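Local coordinates for protein 3-hydroxyacyl-thioester dehydratase X (Mycobacterium tuberculosis, PDB 4OOB) that catalyses the reversible hydration of trans-2-enoyl-CoA thioesters to (3R)-3-hydroxyacyl-CoAs, with a preference for chains of eight to twelve carbons, at residues A[97-102]-A[124-129]. Residues are numbered along the deposited sequence; the frame is centred on the assembly and turned at random.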
loop_
_atom_site.group_PDB
_atom_site.type_symbol
_atom_site.label_atom_id
_atom_site.label_comp_id
_atom_site.label_asym_id
_atom_site.label_seq_id
_atom_site.Cartn_x
_atom_site.Cartn_y
_atom_site.Cartn_z
ATOM N N ARG A 97 8.998 -1.383 17.165
ATOM C CA ARG A 97 8.489 -0.817 18.399
ATOM C C ARG A 97 7.070 -1.287 18.685
ATOM O O ARG A 97 6.337 -1.796 17.791
ATOM C CB ARG A 97 8.607 0.717 18.417
ATOM C CG ARG A 97 7.667 1.511 17.515
ATOM C CD ARG A 97 8.243 1.582 16.131
ATOM N NE ARG A 97 7.519 2.426 15.192
ATOM C CZ ARG A 97 7.542 2.259 13.869
ATOM N NH1 ARG A 97 8.220 1.273 13.238
ATOM N NH2 ARG A 97 6.838 3.069 13.160
ATOM N N GLU A 98 6.718 -1.093 19.950
ATOM C CA GLU A 98 5.518 -1.601 20.532
ATOM C C GLU A 98 4.380 -0.691 20.212
ATOM O O GLU A 98 4.550 0.482 20.070
ATOM C CB GLU A 98 5.672 -1.734 22.051
ATOM C CG GLU A 98 6.198 -3.081 22.545
ATOM C CD GLU A 98 6.015 -3.231 24.053
ATOM O OE1 GLU A 98 6.009 -2.235 24.748
ATOM O OE2 GLU A 98 5.881 -4.360 24.553
ATOM N N HIS A 99 3.213 -1.262 20.071
ATOM C CA HIS A 99 1.992 -0.546 19.822
ATOM C C HIS A 99 0.963 -1.313 20.685
ATOM O O HIS A 99 1.238 -2.387 21.175
ATOM C CB HIS A 99 1.703 -0.570 18.331
ATOM C CG HIS A 99 0.383 0.002 17.943
ATOM N ND1 HIS A 99 0.260 1.204 17.275
ATOM C CD2 HIS A 99 -0.873 -0.470 18.091
ATOM C CE1 HIS A 99 -1.013 1.460 17.037
ATOM N NE2 HIS A 99 -1.724 0.460 17.532
ATOM N N ARG A 100 -0.173 -0.715 20.927
ATOM C CA ARG A 100 -1.218 -1.304 21.721
ATOM C C ARG A 100 -1.719 -2.693 21.178
ATOM O O ARG A 100 -2.187 -3.565 21.953
ATOM C CB ARG A 100 -2.363 -0.299 21.745
ATOM C CG ARG A 100 -3.560 -0.696 22.598
ATOM C CD ARG A 100 -4.617 0.395 22.512
ATOM N NE ARG A 100 -5.876 -0.036 23.094
ATOM C CZ ARG A 100 -6.884 -0.587 22.434
ATOM N NH1 ARG A 100 -6.851 -0.790 21.108
ATOM N NH2 ARG A 100 -7.944 -0.945 23.129
ATOM N N ARG A 101 -1.617 -2.870 19.862
ATOM C CA ARG A 101 -2.211 -3.965 19.164
ATOM C C ARG A 101 -1.159 -4.815 18.514
ATOM O O ARG A 101 -1.477 -5.793 17.847
ATOM C CB ARG A 101 -3.250 -3.436 18.162
ATOM C CG ARG A 101 -4.557 -3.137 18.878
ATOM C CD ARG A 101 -5.549 -2.305 18.116
ATOM N NE ARG A 101 -5.715 -2.731 16.758
ATOM C CZ ARG A 101 -5.552 -1.962 15.676
ATOM N NH1 ARG A 101 -5.245 -0.672 15.780
ATOM N NH2 ARG A 101 -5.747 -2.496 14.468
ATOM N N GLY A 102 0.099 -4.451 18.722
ATOM C CA GLY A 102 1.210 -5.307 18.321
ATOM C C GLY A 102 2.530 -4.600 18.168
ATOM O O GLY A 102 2.786 -3.590 18.838
ATOM N N THR A 124 5.226 0.513 6.875
ATOM C CA THR A 124 5.148 0.104 8.222
ATOM C C THR A 124 4.015 -0.883 8.330
ATOM O O THR A 124 2.870 -0.573 8.022
ATOM C CB THR A 124 4.927 1.353 9.096
ATOM O OG1 THR A 124 6.082 2.171 8.968
ATOM C CG2 THR A 124 4.789 1.021 10.519
ATOM N N PHE A 125 4.363 -2.076 8.772
ATOM C CA PHE A 125 3.405 -3.104 9.121
ATOM C C PHE A 125 3.308 -3.274 10.647
ATOM O O PHE A 125 4.309 -3.149 11.373
ATOM C CB PHE A 125 3.785 -4.438 8.451
ATOM C CG PHE A 125 3.264 -4.577 7.062
ATOM C CD1 PHE A 125 1.912 -4.732 6.834
ATOM C CD2 PHE A 125 4.115 -4.591 5.982
ATOM C CE1 PHE A 125 1.418 -4.882 5.543
ATOM C CE2 PHE A 125 3.623 -4.709 4.694
ATOM C CZ PHE A 125 2.278 -4.830 4.471
ATOM N N LEU A 126 2.071 -3.475 11.098
ATOM C CA LEU A 126 1.717 -3.873 12.472
ATOM C C LEU A 126 1.487 -5.385 12.458
ATOM O O LEU A 126 0.587 -5.908 11.740
ATOM C CB LEU A 126 0.432 -3.170 12.968
ATOM C CG LEU A 126 -0.061 -3.540 14.394
ATOM C CD1 LEU A 126 0.836 -2.967 15.477
ATOM C CD2 LEU A 126 -1.477 -3.095 14.635
ATOM N N HIS A 127 2.355 -6.087 13.172
ATOM C CA HIS A 127 2.187 -7.505 13.394
ATOM C C HIS A 127 1.462 -7.742 14.697
ATOM O O HIS A 127 2.013 -7.565 15.778
ATOM C CB HIS A 127 3.536 -8.173 13.380
ATOM C CG HIS A 127 4.223 -8.055 12.055
ATOM N ND1 HIS A 127 3.777 -8.715 10.927
ATOM C CD2 HIS A 127 5.317 -7.360 11.674
ATOM C CE1 HIS A 127 4.568 -8.434 9.912
ATOM N NE2 HIS A 127 5.504 -7.609 10.336
ATOM N N GLN A 128 0.220 -8.156 14.598
ATOM C CA GLN A 128 -0.611 -8.250 15.780
ATOM C C GLN A 128 -0.067 -9.234 16.814
ATOM O O GLN A 128 0.480 -10.330 16.485
ATOM C CB GLN A 128 -2.038 -8.655 15.426
ATOM C CG GLN A 128 -2.671 -7.977 14.234
ATOM C CD GLN A 128 -4.190 -8.110 14.229
ATOM O OE1 GLN A 128 -4.814 -8.468 13.209
ATOM N NE2 GLN A 128 -4.784 -7.880 15.371
ATOM N N GLN A 129 -0.298 -8.857 18.074
ATOM C CA GLN A 129 0.121 -9.603 19.286
ATOM C C GLN A 129 -0.088 -8.693 20.487
ATOM O O GLN A 129 -0.128 -7.458 20.336
ATOM C CB GLN A 129 1.614 -10.008 19.231
ATOM C CG GLN A 129 2.558 -8.831 19.108
ATOM C CD GLN A 129 3.855 -9.177 18.417
ATOM O OE1 GLN A 129 4.787 -9.580 19.040
ATOM N NE2 GLN A 129 3.916 -8.961 17.118
#
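Most of the apolar contact between H99, R101 and G102 on one side and the strand 116-128 on the other is made by L126, whose two methyl groups work in different places. CD1 rests against the backbone of G102, 3.6 Å from its C atom, and meets H99 at the foot of the imidazole, 3.8 Å from CB. The H99 side chain crosses that of L126 at about a right angle, its ring oblique to CD1, with R101 N in the plane of the ring at its edge. CD2 reaches R101 instead, lying over one face of the guanidinium near its centre and 4.0 Å from R101 CB. At the far end the contact thins to R97 NH2 beside the methyl of T124, CG2. The polar ends of both residues turn to D106, which forms a salt bridge with R97 and a hydrogen bond with T124 OG1; R97 NH1 also binds N95 O.

Both segments lie in the antiparallel sheet of the hotdog fold: 97-102 makes the turn from strand 86-99 into strand 102-113, and 124-129 is the end of strand 116-128 running past it. Strand 102-113 separates strands 86-99 and 116-128, so R97 and H99 reach T124 and L126 across a strand, whereas G102 and Q128 are direct neighbours, an antiparallel non-hydrogen-bonded pair. The turn is closed by H99 N bonding to G102 O at 2.7 Å.

Backbone polar contacts gather at this pair. Q129 N donates to R101 O over 3.3 Å, from above the carbonyl plane, and Q128 CA adds a CA-H...O contact to the same oxygen. G102 CA approaches H127 O and Q129 O in the same manner, at 3.2 Å from the latter. With CG of Q129 set between its backbone N and carbonyl carbon (chi1 60°), the chain runs on extended, and Q129 NE2 donates to H127 O at 2.7 Å, while CG packs against G102 CA.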